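Local atomic coordinates of protein SSD1 (Saccharomyces cerevisiae S288C, PDB entry 7AM1), a protein that binds mRNA and represses translation as a non-enzymatic, pseudonuclease member of the RNase II family, and is implicated in control of the G1 phase of the cell cycle. Residues A[374-379]-A[438-443]; A[395-400]-A[662-667]; A[340-345]-A[429-434]; A[357-362]-A[469-474]. All blocks are in the same frame, centred on the assembly; numbering follows the deposited sequence.

Interactions 1, 2 and 4 lie within the RNB domain of this RNase II relative, and interaction 3 brings in the loop 340-345. All four are on the same side of the chain's centre. Interactions 1, 2 and 4 reach one mixed sheet. Interactions 1 and 2 have centres about 11 Å apart and lie on neighbouring strands of it, 378-384 and 389-397 respectively. They also meet where Glu-377 OE1 accepts from Met-664 N at 2.8 Å, probably a hydrogen bond. Interaction 4 pairs an edge strand, 356-358, with 462-472, and its centre is about 13 Å from that of interaction 1. Interaction 3 sets its loop against helix 432-438. It touches interactions 1 and 2 but stays about 12 Å, between nearest atoms, from interaction 4.

Interaction 1 of 4, residues A[374-379]-A[438-443]; sequences WVSEFA and LSLAPG
Leu-440 lies against the backbone of Ser-376 and reaches on to Ala-379. Its CB sits 3.5 Å from Ser-376 OG. Its CG lies 3.4 Å from Ser-376 O. Beyond the branch, CD1 passes over the chain at Glu-377 and Phe-378 and meets Ala-379 CB at 3.8 Å. CG is anti to the carbonyl carbon of Leu-440 (chi1 -55°), which sends the isobutyl group along the other segment. Two nearly straight hydrogen bonds join the two segments beside it. Leu-440 N donates to Ser-376 O at 2.9 Å, tilted 21° from the carbonyl plane. Ser-376 N donates to Ser-439 OG at 2.9 Å, with an N-H...O angle of 170°. Ser-439 OG also packs on Val-375 CB. With an alanine at Ser-439, Ser-376 N would probably lose its acceptor, and one of the two hydrogen bonds between the segments would be lost. The hydroxyl of Ser-376 has its own partner, Ile-369 O. Ser-439 is the first non-helical residue after helix 432-438. Within the RNB domain, the contact thus joins the end of that helix to the approach to strand 378-384, with Leu-440 also touching Ala-368 of strand 367-370 and Val-397 of strand 389-397.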
loop_
_atom_site.group_PDB
_atom_site.type_symbol
_atom_site.label_atom_id
_atom_site.label_comp_id
_atom_site.label_asym_id
_atom_site.label_seq_id
_atom_site.Cartn_x
_atom_site.Cartn_y
_atom_site.Cartn_z
ATOM N N TRP A 374 10.743 -3.028 -16.709
ATOM C CA TRP A 374 11.821 -2.593 -15.838
ATOM C C TRP A 374 13.116 -3.251 -16.297
ATOM O O TRP A 374 13.126 -4.093 -17.198
ATOM C CB TRP A 374 11.493 -2.937 -14.378
ATOM C CG TRP A 374 12.426 -2.358 -13.368
ATOM C CD1 TRP A 374 13.148 -3.039 -12.434
ATOM C CD2 TRP A 374 12.739 -0.973 -13.188
ATOM N NE1 TRP A 374 13.889 -2.165 -11.677
ATOM C CE2 TRP A 374 13.658 -0.888 -12.123
ATOM C CE3 TRP A 374 12.331 0.205 -13.824
ATOM C CZ2 TRP A 374 14.177 0.325 -11.679
ATOM C CZ3 TRP A 374 12.845 1.410 -13.383
ATOM C CH2 TRP A 374 13.758 1.461 -12.319
ATOM N N VAL A 375 14.221 -2.844 -15.678
ATOM C CA VAL A 375 15.538 -3.381 -16.000
ATOM C C VAL A 375 15.712 -4.754 -15.365
ATOM O O VAL A 375 14.778 -5.295 -14.761
ATOM C CB VAL A 375 16.645 -2.417 -15.531
ATOM C CG1 VAL A 375 16.480 -1.060 -16.194
ATOM C CG2 VAL A 375 16.624 -2.278 -14.014
ATOM N N SER A 376 16.895 -5.342 -15.534
ATOM C CA SER A 376 17.309 -6.530 -14.797
ATOM C C SER A 376 18.395 -6.124 -13.810
ATOM O O SER A 376 19.464 -5.653 -14.214
ATOM C CB SER A 376 17.823 -7.618 -15.738
ATOM O OG SER A 376 18.395 -8.689 -15.006
ATOM N N GLU A 377 18.121 -6.287 -12.521
ATOM C CA GLU A 377 19.098 -5.940 -11.503
ATOM C C GLU A 377 19.478 -7.113 -10.613
ATOM O O GLU A 377 20.294 -6.939 -9.702
ATOM C CB GLU A 377 18.587 -4.770 -10.644
ATOM C CG GLU A 377 17.294 -4.999 -9.878
ATOM C CD GLU A 377 16.819 -3.721 -9.197
ATOM O OE1 GLU A 377 17.670 -3.028 -8.607
ATOM O OE2 GLU A 377 15.611 -3.395 -9.254
ATOM N N PHE A 378 18.938 -8.303 -10.869
ATOM C CA PHE A 378 19.179 -9.476 -10.043
ATOM C C PHE A 378 19.367 -10.680 -10.948
ATOM O O PHE A 378 18.638 -10.843 -11.929
ATOM C CB PHE A 378 18.014 -9.708 -9.086
ATOM C CG PHE A 378 18.211 -10.859 -8.149
ATOM C CD1 PHE A 378 19.027 -10.723 -7.043
ATOM C CD2 PHE A 378 17.554 -12.061 -8.350
ATOM C CE1 PHE A 378 19.200 -11.767 -6.164
ATOM C CE2 PHE A 378 17.720 -13.102 -7.468
ATOM C CZ PHE A 378 18.543 -12.953 -6.373
ATOM N N ALA A 379 20.359 -11.507 -10.628
ATOM C CA ALA A 379 20.664 -12.695 -11.410
ATOM C C ALA A 379 21.021 -13.832 -10.464
ATOM O O ALA A 379 21.440 -13.611 -9.324
ATOM C CB ALA A 379 21.802 -12.428 -12.403
ATOM N N LEU A 438 23.366 -0.314 -17.275
ATOM C CA LEU A 438 23.655 -1.201 -16.156
ATOM C C LEU A 438 22.733 -2.414 -16.081
ATOM O O LEU A 438 23.010 -3.329 -15.297
ATOM C CB LEU A 438 23.585 -0.428 -14.833
ATOM C CG LEU A 438 24.522 0.778 -14.716
ATOM C CD1 LEU A 438 24.591 1.234 -13.269
ATOM C CD2 LEU A 438 25.915 0.479 -15.256
ATOM N N SER A 439 21.639 -2.436 -16.840
ATOM C CA SER A 439 20.734 -3.578 -16.813
ATOM C C SER A 439 21.472 -4.843 -17.234
ATOM O O SER A 439 22.116 -4.879 -18.286
ATOM C CB SER A 439 19.539 -3.329 -17.735
ATOM O OG SER A 439 18.631 -4.420 -17.713
ATOM N N LEU A 440 21.380 -5.881 -16.405
ATOM C CA LEU A 440 22.036 -7.146 -16.709
ATOM C C LEU A 440 21.498 -7.723 -18.012
ATOM O O LEU A 440 20.288 -7.732 -18.251
ATOM C CB LEU A 440 21.808 -8.136 -15.567
ATOM C CG LEU A 440 22.226 -7.658 -14.177
ATOM C CD1 LEU A 440 21.812 -8.661 -13.112
ATOM C CD2 LEU A 440 23.731 -7.413 -14.137
ATOM N N ALA A 441 22.399 -8.231 -18.851
ATOM C CA ALA A 441 22.000 -8.788 -20.137
ATOM C C ALA A 441 22.960 -9.896 -20.529
ATOM O O ALA A 441 24.142 -9.843 -20.170
ATOM C CB ALA A 441 21.973 -7.715 -21.236
ATOM N N PRO A 442 22.492 -10.903 -21.264
ATOM C CA PRO A 442 23.403 -11.972 -21.689
ATOM C C PRO A 442 24.573 -11.420 -22.488
ATOM O O PRO A 442 24.422 -10.501 -23.295
ATOM C CB PRO A 442 22.511 -12.879 -22.545
ATOM C CG PRO A 442 21.135 -12.635 -22.050
ATOM C CD PRO A 442 21.098 -11.178 -21.661
ATOM N N GLY A 443 25.751 -11.996 -22.252
ATOM C CA GLY A 443 26.960 -11.586 -22.931
ATOM C C GLY A 443 27.582 -10.307 -22.421
ATOM O O GLY A 443 28.716 -9.994 -22.807
#

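Interaction 2 of 4, residues A[395-400]-A[662-667]; sequences HVVDVT and APMRRY
Val-396 opens the contact by pressing its CG1 against the ring of Pro-663. The residue belongs to strand 389-397 in the mixed sheet of the RNB domain, and Pro-663 belongs to the loop that leads into helix 668-681. CG1 is anti to the backbone N (chi1 178°) and meets Pro-663 CD at 3.5 Å, tighter than usual for two carbons. Val-397, the last residue of the strand, takes part mainly through its backbone: its carbonyl O lies 3.5 Å from Pro-663 CG. The chain then turns at Asp-398, the centre of an inverse gamma turn. The carboxylate of Asp-398 forms salt bridges with Arg-355 and Lys-677. This turn brings Val-399 round to the same proline. Val-399 CG2 reaches Pro-663 CG at 3.5 Å, and the two side chains cross obliquely. The ring of Pro-663 is therefore held between the two valines and the carbonyl between them. No hydrogen bond joins the segments, and all the touching residues are buried. The loop has polar ties of its own. Ala-662 O accepts from both Arg-665 N and Arg-666 N. Met-664 adds its side chain to the apolar contact. The bend at chi2 (-63°) helps bring its sulfur to the valine, with Met-664 SD 3.5 Å from Val-399 CG2.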
loop_
_atom_site.group_PDB
_atom_site.type_symbol
_atom_site.label_atom_id
_atom_site.label_comp_id
_atom_site.label_asym_id
_atom_site.label_seq_id
_atom_site.Cartn_x
_atom_site.Cartn_y
_atom_site.Cartn_z
ATOM N N HIS A 395 23.174 -12.514 -7.319
ATOM C CA HIS A 395 23.985 -11.419 -7.836
ATOM C C HIS A 395 23.123 -10.181 -8.025
ATOM O O HIS A 395 22.055 -10.251 -8.645
ATOM C CB HIS A 395 24.638 -11.800 -9.170
ATOM C CG HIS A 395 25.225 -13.179 -9.188
ATOM N ND1 HIS A 395 26.401 -13.501 -8.547
ATOM C CD2 HIS A 395 24.793 -14.321 -9.777
ATOM C CE1 HIS A 395 26.670 -14.780 -8.740
ATOM N NE2 HIS A 395 25.708 -15.303 -9.482
ATOM N N VAL A 396 23.600 -9.051 -7.504
ATOM C CA VAL A 396 22.916 -7.767 -7.591
ATOM C C VAL A 396 23.840 -6.764 -8.268
ATOM O O VAL A 396 25.037 -6.706 -7.962
ATOM C CB VAL A 396 22.501 -7.255 -6.196
ATOM C CG1 VAL A 396 21.834 -5.889 -6.315
ATOM C CG2 VAL A 396 21.586 -8.255 -5.505
ATOM N N VAL A 397 23.285 -5.976 -9.194
ATOM C CA VAL A 397 24.066 -4.933 -9.850
ATOM C C VAL A 397 24.741 -4.058 -8.800
ATOM O O VAL A 397 24.103 -3.594 -7.849
ATOM C CB VAL A 397 23.171 -4.098 -10.783
ATOM C CG1 VAL A 397 23.945 -2.901 -11.320
ATOM C CG2 VAL A 397 22.652 -4.952 -11.921
ATOM N N ASP A 398 26.041 -3.824 -8.980
ATOM C CA ASP A 398 26.831 -3.008 -8.054
ATOM C C ASP A 398 26.737 -1.548 -8.496
ATOM O O ASP A 398 27.678 -0.952 -9.023
ATOM C CB ASP A 398 28.272 -3.506 -8.006
ATOM C CG ASP A 398 29.107 -2.824 -6.925
ATOM O OD1 ASP A 398 28.636 -1.841 -6.310
ATOM O OD2 ASP A 398 30.243 -3.289 -6.683
ATOM N N VAL A 399 25.548 -0.980 -8.268
ATOM C CA VAL A 399 25.237 0.351 -8.776
ATOM C C VAL A 399 26.235 1.373 -8.251
ATOM O O VAL A 399 26.722 2.225 -9.004
ATOM C CB VAL A 399 23.794 0.749 -8.406
ATOM C CG1 VAL A 399 23.473 2.134 -8.941
ATOM C CG2 VAL A 399 22.798 -0.256 -8.943
ATOM N N THR A 400 26.553 1.313 -6.952
ATOM C CA THR A 400 27.352 2.370 -6.341
ATOM C C THR A 400 28.798 2.361 -6.823
ATOM O O THR A 400 29.486 3.376 -6.683
ATOM C CB THR A 400 27.316 2.280 -4.810
ATOM O OG1 THR A 400 27.921 1.062 -4.364
ATOM C CG2 THR A 400 25.876 2.350 -4.296
ATOM N N ALA A 662 17.623 -4.332 -4.575
ATOM C CA ALA A 662 16.963 -3.503 -5.589
ATOM C C ALA A 662 17.564 -2.101 -5.625
ATOM O O ALA A 662 16.858 -1.099 -5.480
ATOM C CB ALA A 662 15.455 -3.452 -5.338
ATOM N N PRO A 663 18.875 -1.995 -5.867
ATOM C CA PRO A 663 19.507 -0.665 -5.929
ATOM C C PRO A 663 19.093 0.170 -7.131
ATOM O O PRO A 663 19.314 1.388 -7.116
ATOM C CB PRO A 663 21.004 -0.997 -5.976
ATOM C CG PRO A 663 21.042 -2.328 -6.679
ATOM C CD PRO A 663 19.848 -3.073 -6.124
ATOM N N MET A 664 18.513 -0.426 -8.173
ATOM C CA MET A 664 18.073 0.360 -9.318
ATOM C C MET A 664 16.776 1.114 -9.057
ATOM O O MET A 664 16.426 1.993 -9.852
ATOM C CB MET A 664 17.899 -0.532 -10.549
ATOM C CG MET A 664 19.171 -1.239 -10.996
ATOM S SD MET A 664 20.469 -0.096 -11.508
ATOM C CE MET A 664 19.953 0.298 -13.174
ATOM N N ARG A 665 16.053 0.798 -7.975
ATOM C CA ARG A 665 14.795 1.471 -7.676
ATOM C C ARG A 665 14.660 1.955 -6.239
ATOM O O ARG A 665 13.697 2.673 -5.946
ATOM C CB ARG A 665 13.600 0.553 -7.996
ATOM C CG ARG A 665 13.680 -0.858 -7.410
ATOM C CD ARG A 665 12.426 -1.651 -7.758
ATOM N NE ARG A 665 12.363 -2.952 -7.106
ATOM C CZ ARG A 665 11.873 -3.161 -5.885
ATOM N NH1 ARG A 665 11.418 -2.147 -5.155
ATOM N NH2 ARG A 665 11.854 -4.392 -5.387
ATOM N N ARG A 666 15.587 1.608 -5.347
ATOM C CA ARG A 666 15.559 2.044 -3.956
ATOM C C ARG A 666 16.897 2.675 -3.593
ATOM O O ARG A 666 17.949 2.046 -3.755
ATOM C CB ARG A 666 15.273 0.872 -3.014
ATOM C CG ARG A 666 14.017 0.095 -3.335
ATOM C CD ARG A 666 13.687 -0.882 -2.204
ATOM N NE ARG A 666 14.763 -1.855 -1.992
ATOM C CZ ARG A 666 14.598 -3.177 -1.919
ATOM N NH1 ARG A 666 13.391 -3.717 -2.033
ATOM N NH2 ARG A 666 15.650 -3.965 -1.726
ATOM N N TYR A 667 16.861 3.910 -3.088
ATOM C CA TYR A 667 18.108 4.552 -2.695
ATOM C C TYR A 667 18.659 3.997 -1.386
ATOM O O TYR A 667 19.873 4.032 -1.173
ATOM C CB TYR A 667 17.940 6.066 -2.553
ATOM C CG TYR A 667 19.266 6.747 -2.326
ATOM C CD1 TYR A 667 20.084 7.080 -3.396
ATOM C CD2 TYR A 667 19.724 7.012 -1.042
ATOM C CE1 TYR A 667 21.311 7.681 -3.197
ATOM C CE2 TYR A 667 20.949 7.612 -0.832
ATOM C CZ TYR A 667 21.738 7.944 -1.911
ATOM O OH TYR A 667 22.956 8.542 -1.701
#

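Interaction 3 of 4, residues A[340-345]-A[429-434]; sequences PSFQPL and LLPQSF
Ser-433 grips the carbonyl of Phe-342: OG donates to Phe-342 O at 2.6 Å. The donor stands above the carbonyl plane, 38° out of it, and so is not on a lone pair. The hydroxyl lies between the backbone N and the carbonyl carbon of its own residue (chi1 60°), turned to the loop. Beside this bond, Pro-344 covers one face of the Phe-434 ring. Pro-344 CD lies 3.9 Å from the ring centroid and 18° off the normal, a CH-pi contact. Pro-344 N lies over one face too, while Phe-342 C is at the ring edge. Phe-342 CB also rests on Pro-431 CG at 3.8 Å. Gln-343 bends at chi2 and lays its amide by Ser-433, with OE1 3.4 Å from Ser-433 CB. Its NE2 donates to Pro-340 O at 3.3 Å, in the carbonyl plane. Further out, Pro-431 is the N-cap residue of helix 432-438 of the RNB domain, and its O accepts from Phe-434 N. Val-409 of helix 408-416 touches both phenylalanines. One short hydroxyl-to-carbonyl bond is thus the polar link across the segments; the rest is mainly apolar packing by proline and phenylalanine.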
loop_
_atom_site.group_PDB
_atom_site.type_symbol
_atom_site.label_atom_id
_atom_site.label_comp_id
_atom_site.label_asym_id
_atom_site.label_seq_id
_atom_site.Cartn_x
_atom_site.Cartn_y
_atom_site.Cartn_z
ATOM N N PRO A 340 22.608 14.776 -20.853
ATOM C CA PRO A 340 23.521 13.684 -21.234
ATOM C C PRO A 340 24.696 13.491 -20.289
ATOM O O PRO A 340 25.248 12.385 -20.238
ATOM C CB PRO A 340 23.999 14.098 -22.635
ATOM C CG PRO A 340 22.922 14.983 -23.156
ATOM C CD PRO A 340 22.388 15.723 -21.963
ATOM N N SER A 341 25.100 14.523 -19.542
ATOM C CA SER A 341 26.243 14.389 -18.646
ATOM C C SER A 341 26.033 13.310 -17.592
ATOM O O SER A 341 27.014 12.783 -17.056
ATOM C CB SER A 341 26.535 15.727 -17.960
ATOM O OG SER A 341 25.401 16.204 -17.255
ATOM N N PHE A 342 24.785 12.978 -17.272
ATOM C CA PHE A 342 24.494 11.937 -16.291
ATOM C C PHE A 342 24.788 10.571 -16.900
ATOM O O PHE A 342 24.038 10.088 -17.755
ATOM C CB PHE A 342 23.047 12.048 -15.826
ATOM C CG PHE A 342 22.772 13.283 -15.014
ATOM C CD1 PHE A 342 23.609 13.634 -13.969
ATOM C CD2 PHE A 342 21.692 14.099 -15.301
ATOM C CE1 PHE A 342 23.370 14.765 -13.218
ATOM C CE2 PHE A 342 21.449 15.234 -14.553
ATOM C CZ PHE A 342 22.291 15.567 -13.511
ATOM N N GLN A 343 25.878 9.951 -16.457
ATOM C CA GLN A 343 26.343 8.683 -16.997
ATOM C C GLN A 343 26.981 7.880 -15.885
ATOM O O GLN A 343 27.577 8.457 -14.962
ATOM C CB GLN A 343 27.358 8.894 -18.133
ATOM C CG GLN A 343 26.786 9.518 -19.394
ATOM C CD GLN A 343 25.770 8.625 -20.083
ATOM O OE1 GLN A 343 25.706 7.421 -19.827
ATOM N NE2 GLN A 343 24.979 9.208 -20.977
ATOM N N PRO A 344 26.893 6.550 -15.925
ATOM C CA PRO A 344 27.598 5.738 -14.934
ATOM C C PRO A 344 29.102 5.817 -15.144
ATOM O O PRO A 344 29.586 5.875 -16.277
ATOM C CB PRO A 344 27.068 4.321 -15.176
ATOM C CG PRO A 344 26.582 4.331 -16.584
ATOM C CD PRO A 344 26.097 5.724 -16.859
ATOM N N LEU A 345 29.837 5.828 -14.041
ATOM C CA LEU A 345 31.293 5.869 -14.117
ATOM C C LEU A 345 31.824 4.464 -14.375
ATOM O O LEU A 345 31.405 3.520 -13.699
ATOM C CB LEU A 345 31.878 6.426 -12.822
ATOM C CG LEU A 345 31.517 7.879 -12.510
ATOM C CD1 LEU A 345 32.144 8.320 -11.200
ATOM C CD2 LEU A 345 31.956 8.789 -13.648
ATOM N N LEU A 429 14.423 5.578 -10.568
ATOM C CA LEU A 429 15.245 6.191 -9.533
ATOM C C LEU A 429 16.404 6.955 -10.162
ATOM O O LEU A 429 16.681 8.102 -9.793
ATOM C CB LEU A 429 15.770 5.127 -8.569
ATOM C CG LEU A 429 16.735 5.609 -7.482
ATOM C CD1 LEU A 429 16.041 6.587 -6.549
ATOM C CD2 LEU A 429 17.307 4.432 -6.704
ATOM N N LEU A 430 17.064 6.338 -11.126
ATOM C CA LEU A 430 18.296 6.822 -11.727
ATOM C C LEU A 430 18.032 7.414 -13.100
ATOM O O LEU A 430 16.941 7.273 -13.659
ATOM C CB LEU A 430 19.298 5.671 -11.835
ATOM C CG LEU A 430 19.660 4.997 -10.510
ATOM C CD1 LEU A 430 20.400 3.691 -10.753
ATOM C CD2 LEU A 430 20.491 5.936 -9.653
ATOM N N PRO A 431 19.018 8.099 -13.677
ATOM C CA PRO A 431 18.876 8.551 -15.065
ATOM C C PRO A 431 18.671 7.371 -15.999
ATOM O O PRO A 431 19.171 6.268 -15.762
ATOM C CB PRO A 431 20.201 9.270 -15.349
ATOM C CG PRO A 431 20.733 9.646 -14.004
ATOM C CD PRO A 431 20.288 8.547 -13.078
ATOM N N GLN A 432 17.928 7.620 -17.081
ATOM C CA GLN A 432 17.677 6.576 -18.067
ATOM C C GLN A 432 18.974 5.929 -18.525
ATOM O O GLN A 432 19.028 4.715 -18.754
ATOM C CB GLN A 432 16.932 7.158 -19.270
ATOM C CG GLN A 432 15.472 6.765 -19.342
ATOM C CD GLN A 432 15.285 5.272 -19.511
ATOM O OE1 GLN A 432 16.185 4.573 -19.974
ATOM N NE2 GLN A 432 14.115 4.775 -19.132
ATOM N N SER A 433 20.041 6.726 -18.645
ATOM C CA SER A 433 21.321 6.199 -19.102
ATOM C C SER A 433 21.849 5.113 -18.174
ATOM O O SER A 433 22.534 4.191 -18.630
ATOM C CB SER A 433 22.337 7.337 -19.217
ATOM O OG SER A 433 22.532 7.972 -17.964
ATOM N N PHE A 434 21.548 5.201 -16.877
ATOM C CA PHE A 434 21.977 4.164 -15.945
ATOM C C PHE A 434 21.187 2.880 -16.157
ATOM O O PHE A 434 21.759 1.785 -16.203
ATOM C CB PHE A 434 21.828 4.651 -14.504
ATOM C CG PHE A 434 22.948 5.535 -14.043
ATOM C CD1 PHE A 434 23.157 6.775 -14.625
ATOM C CD2 PHE A 434 23.783 5.133 -13.017
ATOM C CE1 PHE A 434 24.185 7.592 -14.199
ATOM C CE2 PHE A 434 24.811 5.945 -12.584
ATOM C CZ PHE A 434 25.014 7.176 -13.176
#

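Interaction 4 of 4, residues A[357-362]-A[469-474]; sequences NFTDTN and ESTISP
The Phe-358 ring meets Ser-470 at its edge: Ser-470 CB lies in the ring plane, 3.7 Å from Phe-358 CE2. Tyr-364 meets this ring edge-to-face, and His-395 and His-381 meet it with inclined planes. The setting is a parallel strand pair at the border of the RNB-domain sheet, where an edge strand, 356-358, runs beside 462-472. Asn-357 pairs with Thr-471. Phe-358 N donates to Thr-471 O at 2.8 Å, nearly along the C=O axis. The ring is on the same face of the sheet as Ile-472, and Phe-358 CB touches Ile-472 CG2 at 4.0 Å. CG is anti to the carbonyl carbon (chi1 -65°), which carries the ring back toward Ser-470. An alanine at Phe-358 would probably keep the backbone bond but leave Ser-470 CB and the two histidines without their ring neighbour, opening a gap on this face. Ser-470 OG bonds to Ser-450 and Thr-448 of strand 446-456.

Asn-357 OD1 accepts from Thr-359 N at 2.8 Å, forming an Asx turn. Asp-360 OD1 makes a second Asx turn with Asn-362 N. Thr-359 also packs on the neighbouring segment and lies beside Ser-473, with the two CB atoms 4.1 Å apart. Ser-473 N is buried here and has no partner in the model. The two threonine methyls touch, Thr-359 CG2 meeting Thr-471 CG2 at 3.8 Å.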
loop_
_atom_site.group_PDB
_atom_site.type_symbol
_atom_site.label_atom_id
_atom_site.label_comp_id
_atom_site.label_asym_id
_atom_site.label_seq_id
_atom_site.Cartn_x
_atom_site.Cartn_y
_atom_site.Cartn_z
ATOM N N ASN A 357 35.176 -13.789 -10.024
ATOM C CA ASN A 357 34.772 -13.812 -11.422
ATOM C C ASN A 357 33.807 -14.965 -11.668
ATOM O O ASN A 357 34.132 -16.124 -11.395
ATOM C CB ASN A 357 35.993 -13.924 -12.333
ATOM C CG ASN A 357 35.647 -13.683 -13.783
ATOM O OD1 ASN A 357 34.961 -14.491 -14.409
ATOM N ND2 ASN A 357 36.112 -12.563 -14.326
ATOM N N PHE A 358 32.617 -14.637 -12.175
ATOM C CA PHE A 358 31.615 -15.622 -12.562
ATOM C C PHE A 358 31.332 -15.552 -14.062
ATOM O O PHE A 358 30.211 -15.824 -14.495
ATOM C CB PHE A 358 30.302 -15.419 -11.796
ATOM C CG PHE A 358 30.400 -15.640 -10.310
ATOM C CD1 PHE A 358 30.463 -16.922 -9.785
ATOM C CD2 PHE A 358 30.388 -14.562 -9.435
ATOM C CE1 PHE A 358 30.541 -17.125 -8.412
ATOM C CE2 PHE A 358 30.470 -14.755 -8.062
ATOM C CZ PHE A 358 30.539 -16.033 -7.549
ATOM N N THR A 359 32.329 -15.192 -14.871
ATOM C CA THR A 359 32.088 -14.961 -16.290
ATOM C C THR A 359 32.333 -16.190 -17.158
ATOM O O THR A 359 31.951 -16.179 -18.333
ATOM C CB THR A 359 32.966 -13.814 -16.809
ATOM O OG1 THR A 359 34.348 -14.160 -16.665
ATOM C CG2 THR A 359 32.686 -12.527 -16.044
ATOM N N ASP A 360 32.956 -17.237 -16.618
ATOM C CA ASP A 360 33.192 -18.461 -17.377
ATOM C C ASP A 360 31.867 -19.189 -17.569
ATOM O O ASP A 360 31.336 -19.788 -16.627
ATOM C CB ASP A 360 34.206 -19.348 -16.660
ATOM C CG ASP A 360 34.697 -20.492 -17.526
ATOM O OD1 ASP A 360 33.971 -20.896 -18.457
ATOM O OD2 ASP A 360 35.816 -20.989 -17.274
ATOM N N THR A 361 31.322 -19.126 -18.786
ATOM C CA THR A 361 30.040 -19.756 -19.078
ATOM C C THR A 361 30.121 -21.278 -19.087
ATOM O O THR A 361 29.078 -21.932 -19.211
ATOM C CB THR A 361 29.500 -19.250 -20.419
ATOM O OG1 THR A 361 30.483 -19.426 -21.446
ATOM C CG2 THR A 361 29.136 -17.770 -20.317
ATOM N N ASN A 362 31.323 -21.854 -18.976
ATOM C CA ASN A 362 31.446 -23.294 -18.806
ATOM C C ASN A 362 31.224 -23.727 -17.366
ATOM O O ASN A 362 30.840 -24.878 -17.129
ATOM C CB ASN A 362 32.838 -23.777 -19.233
ATOM C CG ASN A 362 33.107 -23.564 -20.705
ATOM O OD1 ASN A 362 32.197 -23.620 -21.530
ATOM N ND2 ASN A 362 34.369 -23.328 -21.043
ATOM N N GLU A 469 32.310 -8.685 -3.585
ATOM C CA GLU A 469 32.227 -8.078 -4.907
ATOM C C GLU A 469 32.543 -9.111 -5.981
ATOM O O GLU A 469 33.379 -9.999 -5.784
ATOM C CB GLU A 469 33.187 -6.895 -5.002
ATOM C CG GLU A 469 32.846 -5.769 -4.026
ATOM C CD GLU A 469 33.894 -4.676 -3.996
ATOM O OE1 GLU A 469 33.520 -3.492 -3.851
ATOM O OE2 GLU A 469 35.093 -5.003 -4.131
ATOM N N SER A 470 31.862 -8.995 -7.120
ATOM C CA SER A 470 31.934 -10.023 -8.146
ATOM C C SER A 470 31.747 -9.398 -9.521
ATOM O O SER A 470 31.512 -8.195 -9.666
ATOM C CB SER A 470 30.873 -11.105 -7.914
ATOM O OG SER A 470 29.577 -10.528 -7.876
ATOM N N THR A 471 31.852 -10.249 -10.536
ATOM C CA THR A 471 31.599 -9.896 -11.924
ATOM C C THR A 471 30.882 -11.079 -12.554
ATOM O O THR A 471 31.308 -12.226 -12.376
ATOM C CB THR A 471 32.902 -9.598 -12.676
ATOM O OG1 THR A 471 33.586 -8.509 -12.045
ATOM C CG2 THR A 471 32.624 -9.242 -14.125
ATOM N N ILE A 472 29.797 -10.804 -13.278
ATOM C CA ILE A 472 29.011 -11.849 -13.916
ATOM C C ILE A 472 28.886 -11.528 -15.397
ATOM O O ILE A 472 29.078 -10.392 -15.838
ATOM C CB ILE A 472 27.605 -12.017 -13.285
ATOM C CG1 ILE A 472 26.726 -10.785 -13.534
ATOM C CG2 ILE A 472 27.728 -12.297 -11.792
ATOM C CD1 ILE A 472 25.268 -10.971 -13.128
ATOM N N SER A 473 28.564 -12.566 -16.170
ATOM C CA SER A 473 28.208 -12.431 -17.580
ATOM C C SER A 473 27.068 -13.406 -17.821
ATOM O O SER A 473 27.290 -14.593 -18.069
ATOM C CB SER A 473 29.398 -12.736 -18.494
ATOM O OG SER A 473 29.058 -12.506 -19.850
ATOM N N PRO A 474 25.817 -12.937 -17.739
ATOM C CA PRO A 474 24.685 -13.871 -17.800
ATOM C C PRO A 474 24.686 -14.703 -19.074
ATOM O O PRO A 474 25.031 -14.226 -20.158
ATOM C CB PRO A 474 23.458 -12.951 -17.733
ATOM C CG PRO A 474 23.951 -11.713 -17.064
ATOM C CD PRO A 474 25.374 -11.549 -17.508
#